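Local atomic coordinates of Er-derived vesicles protein ERV41 (Saccharomyces cerevisiae, PDB entry 3ZLC), a protein that travels in COPII-coated vesicles, supports transport of certain secretory proteins from endoplasmic reticulum to Golgi and facilitates the return route, here represented by its lumenal domain. Residues Q15-V20 against E206-Q211; V39-M44 against P124-S129; H156-F161 against Y189-S194; V196-K201 against L243-S248. All coordinates share one frame; numbering follows the deposited sequence. Where two conformers were deposited one is given.

Contact 1 (Q15-V20 against E206-Q211); sequences QVRDTV and EVDTNQ
Arg17 lies flat against Asp208 near one end of the lumenal beta-sandwich, where the chain entering strand 19-28 of one sheet passes the start of strand 209-219 of the other. The charged part comes first. Guanidinium and carboxylate planes are only 16° apart and stacked, with the two side chains sliding past each other in opposite directions. Arg17 NE is 3.6 Å from Asp208 OD1, a long salt bridge in which the oxygen sits well out of the guanidinium plane, so the attraction is between charges and no N-H is aimed at it. The methylene of Asp208 takes part too: CB rests over the centre of the guanidinium. Beyond it, Arg17 NH2 is 3.6 Å from Val207 O, which it meets obliquely.

Across the contact the hydrogen bonding runs through water. Water 1 donates to Thr19 O at 2.8 Å and to Asp208 OD2 at 2.7 Å, joining strand start to side chain. On its own side Asp208 is held by Asn210, whose ND2 donates to OD1 of Asp208 over 3.1 Å from above the carboxylate plane. The amide's other end, OD1 of Asn210, bonds to Arg127. Asp208 is also the centre of an inverse gamma turn, closed by a weak bond from Thr209 N to Val207 O, and its own N is bonded to Asp165.

Val20, itself buried, adds only van der Waals contact: its side chain crosses Asp208 at about a right angle, and CG2 of Val20, anti to the backbone N, lies 3.8 Å from OD2 of Asp208.

Contact 2 (V39-M44 against P124-S129); sequences VRDQTM and PVNRVS
Asp41 OD2 is gripped by two donors: the side-chain amide of Asn126, whose ND2 reaches it over 3.2 Å, and water 2, which also donates to the carbonyl oxygen of Asn126. The amide comes to the syn side of the carboxylate, 23° out of its plane, and the two flat groups are turned 47° against each other. OD1 looks back into its own turn. Met44 N donates to Asp41 OD1 at 2.9 Å, which makes an Asx motif. A weak bond to Asp41 OD1 comes from Thr43 N. Asp41 can serve both sides because its CG stands between the backbone N and the carbonyl carbon (chi1 62°). An alanine at Asp41 would remove both oxygens, and is likely to leave the Asn126 amide without its acceptor and the turn at Thr43 and Met44 freer to shift.

Next to the carboxylate, Gln42 N donates to Ser129 O over 3.2 Å. Val128 CG2 packs 3.8 Å from Asp41 CB, and the bent Gln42 chain passes alongside Ser129, with Gln42 OE1 3.4 Å from Ser129 CB. Deeper in, Val39 CG1 meets Val125 CG1 at 3.9 Å, and both valines touch Tyr238.

Strand 35-41 and strand 117-126 belong to different sheets of the beta-sandwich, and after Asn126 the chain crosses to strand 130-136, the antiparallel partner of 35-41. With donors on both its oxygens, the Asp41 carboxylate would probably favour the ionised form, and that one group couples the turn after its strand to the crossing chain.

Contact 3 (H156-F161 against Y189-S194); sequences HVINEF and YVYYTS
His156 NE2 and Tyr191 OH are 2.6 Å apart in a nearly straight hydrogen bond (162°), in which either could be the donor. The two rings meet rim to rim, coming from opposite directions. The same imidazole makes a T-shaped stack with Tyr189: it turns its edge to the tyrosine face, CE1 of His156 lying 3.5 Å from CG of Tyr189 and offset toward the rim, with centroids 4.8 Å apart and planes at 73°. Ile158 reaches in beside the bond, its CD1 3.8 Å from Tyr191 CZ. Phe161 CE2 is a looser 4.4 Å from Thr193 CG2.

Around this cluster, Phe154 O holds His156 ND1, Gln179 NE2 also bonds Tyr191 OH, and Phe236 meets the rings of both Phe161 and Tyr191. The chain turns a corner at Asn159, where Asn159 and Glu160 form a classic beta bulge opposite Asp25.

The axes of strand segments 156-158 and 189-194 approach to 11.6 Å, their directions 20° apart, in the facing layers of the beta-sandwich core. Because a carbonyl can only accept, ND1 probably carries a proton; the imidazole brings hydrogen bonding at both nitrogens into the buried interior while its edge packs against an aromatic face.

Contact 4 (V196-K201 against L243-S248); sequences VPTLFK and LSIVVS
Phe200 and Val247 lie side by side, pointing the same way, on the sheet face they share with Thr198 and Ile245. With CG anti to its carbonyl carbon (chi1 -65°), the phenylalanine brings the CD1-CE1 side of the ring obliquely against the next strand, where Phe200 CD1 is 3.6 Å from Val247 CB and Phe200 CE1 is equally near Val247 CG2. Tyr167 and Tyr169 also meet this ring, so a serine in place of Phe200 would probably open a gap beside Val247 and leave both tyrosines without this ring to pack on. Thr198 lies alongside Ile245 in the same manner: Thr198 CG2 is 3.8 Å from Ile245 CB. At the start of the pair Val196 CG1, anti to the backbone N, meets Ile245 CD1 at 3.7 Å and also touches Leu243 CD1.

Beneath these side chains is a parallel beta pair, its strand axes 4.7 Å apart and crossing at -24°, with strand 8-12 running antiparallel on the other flank of 243-247. Four backbone bonds link it: Ile245 N to Pro197 O, Leu199 N to Ile245 O, Val247 N to Leu199 O, and Lys201 N to Val247 O.

The other face carries Leu199 and Val246, which pack more loosely: Leu199 CB is 4.4 Å from Val246 CG2. Lys201 leaves the strand end fully extended beyond CG; its CE passes 4.0 Å from Val246 CG1, and Lys201 NZ donates to Ser248 OG over 2.9 Å.

Contact 3 is the buried one, its centre about 4 Å from the centre of the chain, and its chemistry is aromatic, with one short bond between an imidazole nitrogen and a tyrosine hydroxyl. Contacts 1, 2 and 4 lie farther out, partly exposed. Contacts 1, 2 and 3 bring the two sheets together, whereas contact 4 joins neighbouring strands of one sheet and relies on backbone bonds. Contacts 1 and 2 both centre on an aspartate helped by a water, and touch through probable backbone bonds, Val20 with Val125 between strands 19-28 and 117-126 and Asp18 with Arg127 beyond them. Contacts 3 and 4 use successive parts of strand 188-200, which pairs with strand 209-219 of contact 1.

Contact 1 (Q15-V20 against E206-Q211)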
# COMPACT_ATOMS: atom_id res chain seq x y z
N GLN A 15 7.68 -13.74 -22.56
CA GLN A 15 8.21 -12.39 -22.39
C GLN A 15 7.93 -11.86 -20.99
O GLN A 15 7.20 -10.88 -20.84
CB GLN A 15 7.62 -11.43 -23.43
CG GLN A 15 7.66 -11.96 -24.86
CD GLN A 15 8.31 -10.98 -25.81
OE1 GLN A 15 7.72 -9.97 -26.18
NE2 GLN A 15 9.55 -11.27 -26.20
N VAL A 16 8.49 -12.51 -19.98
CA VAL A 16 8.35 -12.04 -18.61
C VAL A 16 9.32 -10.89 -18.35
O VAL A 16 10.54 -11.07 -18.45
CB VAL A 16 8.59 -13.16 -17.56
CG1 VAL A 16 8.48 -12.60 -16.15
CG2 VAL A 16 7.59 -14.29 -17.76
N ARG A 17 8.80 -9.71 -18.01
CA ARG A 17 9.66 -8.57 -17.72
C ARG A 17 10.43 -8.83 -16.44
O ARG A 17 9.91 -9.46 -15.52
CB ARG A 17 8.84 -7.29 -17.57
CG ARG A 17 8.19 -6.80 -18.86
CD ARG A 17 7.39 -5.53 -18.64
NE ARG A 17 6.31 -5.38 -19.61
CZ ARG A 17 6.25 -4.42 -20.53
NH1 ARG A 17 7.20 -3.50 -20.59
NH2 ARG A 17 5.23 -4.37 -21.38
N ASP A 18 11.67 -8.33 -16.38
CA ASP A 18 12.53 -8.54 -15.22
C ASP A 18 12.13 -7.68 -14.03
O ASP A 18 12.30 -8.07 -12.86
CB ASP A 18 14.00 -8.26 -15.57
CG ASP A 18 14.53 -9.20 -16.63
OD1 ASP A 18 14.05 -10.35 -16.70
OD2 ASP A 18 15.43 -8.78 -17.40
N THR A 19 11.61 -6.49 -14.32
CA THR A 19 11.26 -5.53 -13.27
C THR A 19 9.84 -5.01 -13.44
O THR A 19 9.24 -5.15 -14.51
CB THR A 19 12.22 -4.32 -13.25
OG1 THR A 19 12.09 -3.61 -14.48
CG2 THR A 19 13.67 -4.77 -13.08
N VAL A 20 9.31 -4.42 -12.37
CA VAL A 20 8.00 -3.77 -12.39
C VAL A 20 8.02 -2.60 -11.42
O VAL A 20 8.73 -2.66 -10.40
CB VAL A 20 6.87 -4.77 -12.03
CG1 VAL A 20 7.02 -5.24 -10.57
CG2 VAL A 20 5.49 -4.16 -12.28
N GLU A 206 3.58 -2.55 -25.40
CA GLU A 206 4.64 -1.75 -24.79
C GLU A 206 4.26 -1.19 -23.43
O GLU A 206 5.13 -0.83 -22.64
CB GLU A 206 5.06 -0.61 -25.73
CG GLU A 206 4.02 0.47 -25.92
CD GLU A 206 2.94 0.10 -26.93
OE1 GLU A 206 3.04 -0.99 -27.54
OE2 GLU A 206 2.00 0.91 -27.13
N VAL A 207 2.97 -1.09 -23.15
CA VAL A 207 2.54 -0.58 -21.85
C VAL A 207 2.52 -1.72 -20.83
O VAL A 207 1.97 -2.79 -21.09
CB VAL A 207 1.17 0.15 -21.93
CG1 VAL A 207 0.08 -0.78 -22.40
CG2 VAL A 207 0.80 0.78 -20.60
N ASP A 208 3.13 -1.49 -19.67
CA ASP A 208 3.24 -2.51 -18.63
C ASP A 208 1.96 -2.56 -17.76
O ASP A 208 1.95 -2.08 -16.63
CB ASP A 208 4.47 -2.23 -17.76
CG ASP A 208 4.78 -3.37 -16.80
OD1 ASP A 208 4.13 -4.44 -16.89
OD2 ASP A 208 5.68 -3.21 -15.94
N THR A 209 0.90 -3.15 -18.30
CA THR A 209 -0.38 -3.23 -17.60
C THR A 209 -0.51 -4.50 -16.77
O THR A 209 -0.21 -5.60 -17.24
CB THR A 209 -1.56 -3.17 -18.59
OG1 THR A 209 -1.34 -4.08 -19.67
CG2 THR A 209 -1.69 -1.76 -19.15
N ASN A 210 -0.97 -4.33 -15.53
CA ASN A 210 -1.15 -5.45 -14.61
C ASN A 210 -2.38 -5.21 -13.78
O ASN A 210 -2.74 -4.06 -13.50
CB ASN A 210 0.04 -5.56 -13.64
CG ASN A 210 1.36 -5.73 -14.35
OD1 ASN A 210 1.82 -6.85 -14.55
ND2 ASN A 210 1.98 -4.62 -14.72
N GLN A 211 -3.02 -6.30 -13.37
CA GLN A 211 -4.09 -6.22 -12.38
C GLN A 211 -3.79 -7.22 -11.27
O GLN A 211 -3.00 -8.16 -11.46
CB GLN A 211 -5.44 -6.51 -13.06
CG GLN A 211 -5.53 -7.90 -13.73
CD GLN A 211 -6.73 -7.97 -14.66
OE1 GLN A 211 -6.83 -7.21 -15.62
NE2 GLN A 211 -7.68 -8.87 -14.35
O HOH W 1 6.59 -5.63 -15.26

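Contact 2 (V39-M44 against P124-S129)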
# COMPACT_ATOMS: atom_id res chain seq x y z
N VAL A 39 12.14 -2.94 1.07
CA VAL A 39 11.72 -3.91 0.06
C VAL A 39 12.63 -5.11 0.23
O VAL A 39 13.84 -4.97 0.48
CB VAL A 39 11.83 -3.36 -1.39
CG1 VAL A 39 11.64 -4.49 -2.40
CG2 VAL A 39 10.78 -2.31 -1.65
N ARG A 40 12.08 -6.31 0.14
CA ARG A 40 12.95 -7.46 0.01
C ARG A 40 12.32 -8.46 -0.93
O ARG A 40 11.10 -8.44 -1.13
CB ARG A 40 13.29 -8.08 1.36
CG ARG A 40 12.10 -8.50 2.18
CD ARG A 40 12.51 -9.67 3.06
NE ARG A 40 11.39 -10.20 3.84
CZ ARG A 40 11.50 -11.16 4.75
NH1 ARG A 40 12.69 -11.70 5.01
NH2 ARG A 40 10.43 -11.58 5.41
N ASP A 41 13.14 -9.31 -1.53
CA ASP A 41 12.60 -10.34 -2.42
C ASP A 41 13.42 -11.61 -2.37
O ASP A 41 14.38 -11.71 -1.59
CB ASP A 41 12.41 -9.81 -3.86
CG ASP A 41 13.71 -9.38 -4.53
OD1 ASP A 41 14.74 -10.07 -4.39
OD2 ASP A 41 13.70 -8.34 -5.23
N GLN A 42 13.05 -12.59 -3.19
CA GLN A 42 13.75 -13.86 -3.22
C GLN A 42 15.25 -13.67 -3.44
O GLN A 42 16.07 -14.35 -2.83
CB GLN A 42 13.18 -14.74 -4.32
CG GLN A 42 11.69 -14.62 -4.47
CD GLN A 42 11.03 -15.93 -4.84
OE1 GLN A 42 10.30 -16.51 -4.04
NE2 GLN A 42 11.29 -16.40 -6.05
N THR A 43 15.59 -12.71 -4.30
CA THR A 43 16.98 -12.51 -4.71
C THR A 43 17.79 -11.72 -3.69
O THR A 43 18.99 -11.94 -3.55
CB THR A 43 17.05 -11.78 -6.08
OG1 THR A 43 16.62 -10.43 -5.93
CG2 THR A 43 16.16 -12.48 -7.11
N MET A 44 17.16 -10.79 -2.98
CA MET A 44 17.91 -9.89 -2.11
C MET A 44 17.43 -9.76 -0.66
O MET A 44 16.27 -10.00 -0.34
CB MET A 44 18.06 -8.49 -2.74
CG MET A 44 16.81 -7.94 -3.40
SD MET A 44 16.75 -6.14 -3.39
CE MET A 44 15.59 -5.90 -2.04
N PRO A 124 10.83 0.78 -8.45
CA PRO A 124 11.16 -0.35 -9.32
C PRO A 124 11.64 -1.54 -8.49
O PRO A 124 12.57 -1.41 -7.70
CB PRO A 124 12.31 0.19 -10.18
CG PRO A 124 12.97 1.23 -9.34
CD PRO A 124 11.86 1.84 -8.49
N VAL A 125 10.99 -2.68 -8.66
CA VAL A 125 11.43 -3.88 -7.95
C VAL A 125 11.62 -5.01 -8.96
O VAL A 125 11.09 -4.96 -10.08
CB VAL A 125 10.42 -4.30 -6.85
CG1 VAL A 125 10.23 -3.19 -5.83
CG2 VAL A 125 9.06 -4.68 -7.46
N ASN A 126 12.39 -6.02 -8.58
CA ASN A 126 12.49 -7.19 -9.44
C ASN A 126 11.11 -7.81 -9.49
O ASN A 126 10.41 -7.83 -8.47
CB ASN A 126 13.51 -8.19 -8.89
CG ASN A 126 14.92 -7.63 -8.88
OD1 ASN A 126 15.37 -7.04 -9.86
ND2 ASN A 126 15.63 -7.83 -7.77
N ARG A 127 10.71 -8.30 -10.66
CA ARG A 127 9.39 -8.91 -10.82
C ARG A 127 9.45 -10.36 -10.36
O ARG A 127 9.35 -11.30 -11.16
CB ARG A 127 8.91 -8.80 -12.28
CG ARG A 127 7.41 -9.07 -12.49
CD ARG A 127 6.98 -9.02 -13.98
NE ARG A 127 5.61 -9.51 -14.12
CZ ARG A 127 4.52 -8.73 -14.11
NH1 ARG A 127 4.64 -7.40 -14.00
NH2 ARG A 127 3.32 -9.28 -14.21
N VAL A 128 9.67 -10.53 -9.05
CA VAL A 128 9.69 -11.85 -8.42
C VAL A 128 8.94 -11.74 -7.10
O VAL A 128 8.59 -10.64 -6.67
CB VAL A 128 11.14 -12.35 -8.14
CG1 VAL A 128 11.90 -12.60 -9.43
CG2 VAL A 128 11.89 -11.35 -7.26
N SER A 129 8.67 -12.87 -6.45
CA SER A 129 8.00 -12.84 -5.15
C SER A 129 8.78 -11.94 -4.17
O SER A 129 9.98 -12.10 -3.97
CB SER A 129 7.88 -14.25 -4.58
OG SER A 129 7.24 -14.22 -3.32
O HOH W 2 10.62 -7.86 -5.77

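Contact 3 (H156-F161 against Y189-S194)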
# COMPACT_ATOMS: atom_id res chain seq x y z
N HIS A 156 -4.33 3.39 8.41
CA HIS A 156 -3.79 3.87 7.15
C HIS A 156 -4.87 4.02 6.10
O HIS A 156 -5.96 3.43 6.22
CB HIS A 156 -2.68 2.94 6.65
CG HIS A 156 -3.14 1.53 6.40
ND1 HIS A 156 -3.26 0.61 7.41
CD2 HIS A 156 -3.50 0.89 5.26
CE1 HIS A 156 -3.68 -0.54 6.91
NE2 HIS A 156 -3.83 -0.40 5.60
N VAL A 157 -4.57 4.84 5.10
CA VAL A 157 -5.45 5.02 3.95
C VAL A 157 -4.63 4.69 2.74
O VAL A 157 -3.53 5.23 2.58
CB VAL A 157 -5.89 6.49 3.80
CG1 VAL A 157 -6.62 6.69 2.46
CG2 VAL A 157 -6.78 6.89 4.97
N ILE A 158 -5.12 3.80 1.89
CA ILE A 158 -4.40 3.52 0.66
C ILE A 158 -5.13 4.25 -0.46
O ILE A 158 -6.23 3.85 -0.84
CB ILE A 158 -4.37 1.99 0.34
CG1 ILE A 158 -3.60 1.25 1.44
CG2 ILE A 158 -3.71 1.74 -1.02
CD1 ILE A 158 -3.85 -0.28 1.48
N ASN A 159 -4.53 5.33 -0.97
CA ASN A 159 -5.16 6.04 -2.08
C ASN A 159 -4.84 5.32 -3.38
O ASN A 159 -5.71 5.18 -4.25
CB ASN A 159 -4.70 7.50 -2.14
CG ASN A 159 -5.02 8.24 -0.88
OD1 ASN A 159 -6.18 8.30 -0.47
ND2 ASN A 159 -3.98 8.78 -0.21
N GLU A 160 -3.61 4.84 -3.49
CA GLU A 160 -3.19 4.02 -4.64
C GLU A 160 -2.22 2.93 -4.21
O GLU A 160 -1.35 3.16 -3.37
CB GLU A 160 -2.51 4.87 -5.73
CG GLU A 160 -2.14 4.01 -6.97
CD GLU A 160 -1.37 4.76 -8.04
OE1 GLU A 160 -1.03 5.95 -7.81
OE2 GLU A 160 -1.09 4.16 -9.10
N PHE A 161 -2.38 1.75 -4.81
CA PHE A 161 -1.37 0.71 -4.74
C PHE A 161 -1.51 -0.12 -6.02
O PHE A 161 -2.50 -0.83 -6.19
CB PHE A 161 -1.55 -0.19 -3.52
CG PHE A 161 -0.40 -1.11 -3.30
CD1 PHE A 161 0.80 -0.61 -2.80
CD2 PHE A 161 -0.49 -2.46 -3.63
CE1 PHE A 161 1.89 -1.45 -2.61
CE2 PHE A 161 0.60 -3.30 -3.44
CZ PHE A 161 1.79 -2.79 -2.93
N TYR A 189 -0.93 -5.07 9.59
CA TYR A 189 -1.76 -5.37 8.44
C TYR A 189 -0.91 -5.98 7.34
O TYR A 189 0.16 -5.45 6.98
CB TYR A 189 -2.41 -4.07 7.93
CG TYR A 189 -3.27 -3.36 8.97
CD1 TYR A 189 -2.72 -2.43 9.84
CD2 TYR A 189 -4.64 -3.62 9.06
CE1 TYR A 189 -3.51 -1.77 10.78
CE2 TYR A 189 -5.43 -2.97 9.99
CZ TYR A 189 -4.86 -2.05 10.84
OH TYR A 189 -5.64 -1.40 11.78
N VAL A 190 -1.37 -7.10 6.78
CA VAL A 190 -0.62 -7.77 5.71
C VAL A 190 -1.55 -7.97 4.53
O VAL A 190 -2.64 -8.54 4.67
CB VAL A 190 -0.08 -9.14 6.17
CG1 VAL A 190 0.83 -9.74 5.07
CG2 VAL A 190 0.72 -8.99 7.47
N TYR A 191 -1.13 -7.49 3.36
CA TYR A 191 -1.88 -7.73 2.15
C TYR A 191 -1.10 -8.67 1.24
O TYR A 191 0.09 -8.42 0.92
CB TYR A 191 -2.12 -6.41 1.42
CG TYR A 191 -2.87 -5.36 2.21
CD1 TYR A 191 -4.27 -5.34 2.25
CD2 TYR A 191 -2.20 -4.35 2.89
CE1 TYR A 191 -4.98 -4.36 2.95
CE2 TYR A 191 -2.89 -3.36 3.60
CZ TYR A 191 -4.28 -3.37 3.61
OH TYR A 191 -4.98 -2.40 4.31
N TYR A 192 -1.75 -9.75 0.81
CA TYR A 192 -1.15 -10.68 -0.15
C TYR A 192 -1.73 -10.45 -1.53
O TYR A 192 -2.87 -10.83 -1.80
CB TYR A 192 -1.44 -12.12 0.26
CG TYR A 192 -0.71 -12.54 1.52
CD1 TYR A 192 -1.27 -12.32 2.77
CD2 TYR A 192 0.55 -13.14 1.44
CE1 TYR A 192 -0.59 -12.70 3.93
CE2 TYR A 192 1.22 -13.53 2.60
CZ TYR A 192 0.65 -13.30 3.83
OH TYR A 192 1.32 -13.67 4.97
N THR A 193 -0.93 -9.86 -2.40
CA THR A 193 -1.42 -9.47 -3.72
C THR A 193 -0.86 -10.40 -4.78
O THR A 193 0.34 -10.72 -4.77
CB THR A 193 -1.02 -8.02 -4.07
OG1 THR A 193 0.42 -7.90 -4.14
CG2 THR A 193 -1.60 -7.04 -3.05
N SER A 194 -1.72 -10.85 -5.69
CA SER A 194 -1.27 -11.76 -6.75
C SER A 194 -1.48 -11.02 -8.07
O SER A 194 -2.62 -10.67 -8.43
CB SER A 194 -2.08 -13.06 -6.73
OG SER A 194 -1.60 -13.99 -7.70

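Contact 4 (V196-K201 against L243-S248)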
# COMPACT_ATOMS: atom_id res chain seq x y z
N VAL A 196 -1.27 -10.13 -12.11
CA VAL A 196 -1.43 -10.75 -13.42
C VAL A 196 -1.10 -9.72 -14.48
O VAL A 196 -1.72 -8.64 -14.49
CB VAL A 196 -2.87 -11.20 -13.64
CG1 VAL A 196 -3.02 -11.91 -15.00
CG2 VAL A 196 -3.30 -12.11 -12.53
N PRO A 197 -0.12 -10.02 -15.37
CA PRO A 197 0.17 -9.06 -16.44
C PRO A 197 -0.90 -9.18 -17.52
O PRO A 197 -1.39 -10.28 -17.78
CB PRO A 197 1.52 -9.56 -16.99
CG PRO A 197 1.48 -11.07 -16.77
CD PRO A 197 0.75 -11.21 -15.42
N THR A 198 -1.28 -8.07 -18.13
CA THR A 198 -2.33 -8.13 -19.14
C THR A 198 -1.90 -7.45 -20.44
O THR A 198 -1.12 -6.50 -20.44
CB THR A 198 -3.61 -7.46 -18.64
OG1 THR A 198 -3.30 -6.14 -18.18
CG2 THR A 198 -4.21 -8.28 -17.51
N LEU A 199 -2.39 -7.96 -21.55
CA LEU A 199 -2.15 -7.29 -22.82
C LEU A 199 -3.49 -6.80 -23.34
O LEU A 199 -4.34 -7.60 -23.73
CB LEU A 199 -1.47 -8.24 -23.82
CG LEU A 199 -1.36 -7.74 -25.27
CD1 LEU A 199 -0.97 -6.28 -25.33
CD2 LEU A 199 -0.38 -8.57 -26.08
N PHE A 200 -3.69 -5.48 -23.32
CA PHE A 200 -4.87 -4.90 -23.93
C PHE A 200 -4.47 -4.48 -25.33
O PHE A 200 -3.71 -3.53 -25.49
CB PHE A 200 -5.35 -3.66 -23.17
CG PHE A 200 -5.83 -3.95 -21.78
CD1 PHE A 200 -7.15 -4.36 -21.55
CD2 PHE A 200 -4.98 -3.79 -20.70
CE1 PHE A 200 -7.59 -4.62 -20.26
CE2 PHE A 200 -5.43 -4.04 -19.40
CZ PHE A 200 -6.73 -4.46 -19.18
N LYS A 201 -4.99 -5.17 -26.34
CA LYS A 201 -4.63 -4.83 -27.72
C LYS A 201 -5.03 -3.39 -28.09
O LYS A 201 -4.46 -2.80 -29.01
CB LYS A 201 -5.22 -5.85 -28.70
CG LYS A 201 -4.50 -7.19 -28.68
CD LYS A 201 -5.15 -8.19 -29.62
CE LYS A 201 -4.40 -9.52 -29.61
NZ LYS A 201 -5.12 -10.58 -30.37
N LEU A 243 0.92 -16.51 -15.86
CA LEU A 243 0.05 -16.41 -17.03
C LEU A 243 -0.22 -14.94 -17.35
O LEU A 243 0.17 -14.06 -16.59
CB LEU A 243 -1.26 -17.18 -16.81
CG LEU A 243 -2.07 -17.00 -15.52
CD1 LEU A 243 -2.81 -15.68 -15.48
CD2 LEU A 243 -3.07 -18.15 -15.36
N SER A 244 -0.86 -14.69 -18.49
CA SER A 244 -1.26 -13.35 -18.88
C SER A 244 -2.71 -13.40 -19.32
O SER A 244 -3.22 -14.45 -19.74
CB SER A 244 -0.42 -12.86 -20.06
OG SER A 244 0.92 -12.66 -19.67
N ILE A 245 -3.39 -12.27 -19.23
CA ILE A 245 -4.71 -12.17 -19.81
C ILE A 245 -4.62 -11.30 -21.05
O ILE A 245 -4.17 -10.14 -20.97
CB ILE A 245 -5.70 -11.56 -18.82
CG1 ILE A 245 -5.82 -12.44 -17.57
CG2 ILE A 245 -7.06 -11.38 -19.48
CD1 ILE A 245 -6.49 -11.72 -16.37
N VAL A 246 -5.03 -11.84 -22.19
CA VAL A 246 -5.02 -11.06 -23.42
C VAL A 246 -6.41 -10.51 -23.67
O VAL A 246 -7.41 -11.24 -23.63
CB VAL A 246 -4.54 -11.91 -24.62
CG1 VAL A 246 -4.76 -11.16 -25.93
CG2 VAL A 246 -3.07 -12.26 -24.45
N VAL A 247 -6.49 -9.21 -23.91
CA VAL A 247 -7.77 -8.58 -24.17
C VAL A 247 -7.82 -8.14 -25.63
O VAL A 247 -7.07 -7.25 -26.03
CB VAL A 247 -8.01 -7.37 -23.24
CG1 VAL A 247 -9.23 -6.60 -23.71
CG2 VAL A 247 -8.17 -7.81 -21.77
N SER A 248 -8.67 -8.80 -26.41
CA SER A 248 -8.86 -8.46 -27.83
C SER A 248 -10.22 -7.83 -28.04
O SER A 248 -11.02 -7.74 -27.11
CB SER A 248 -8.72 -9.71 -28.71
OG SER A 248 -7.43 -10.28 -28.60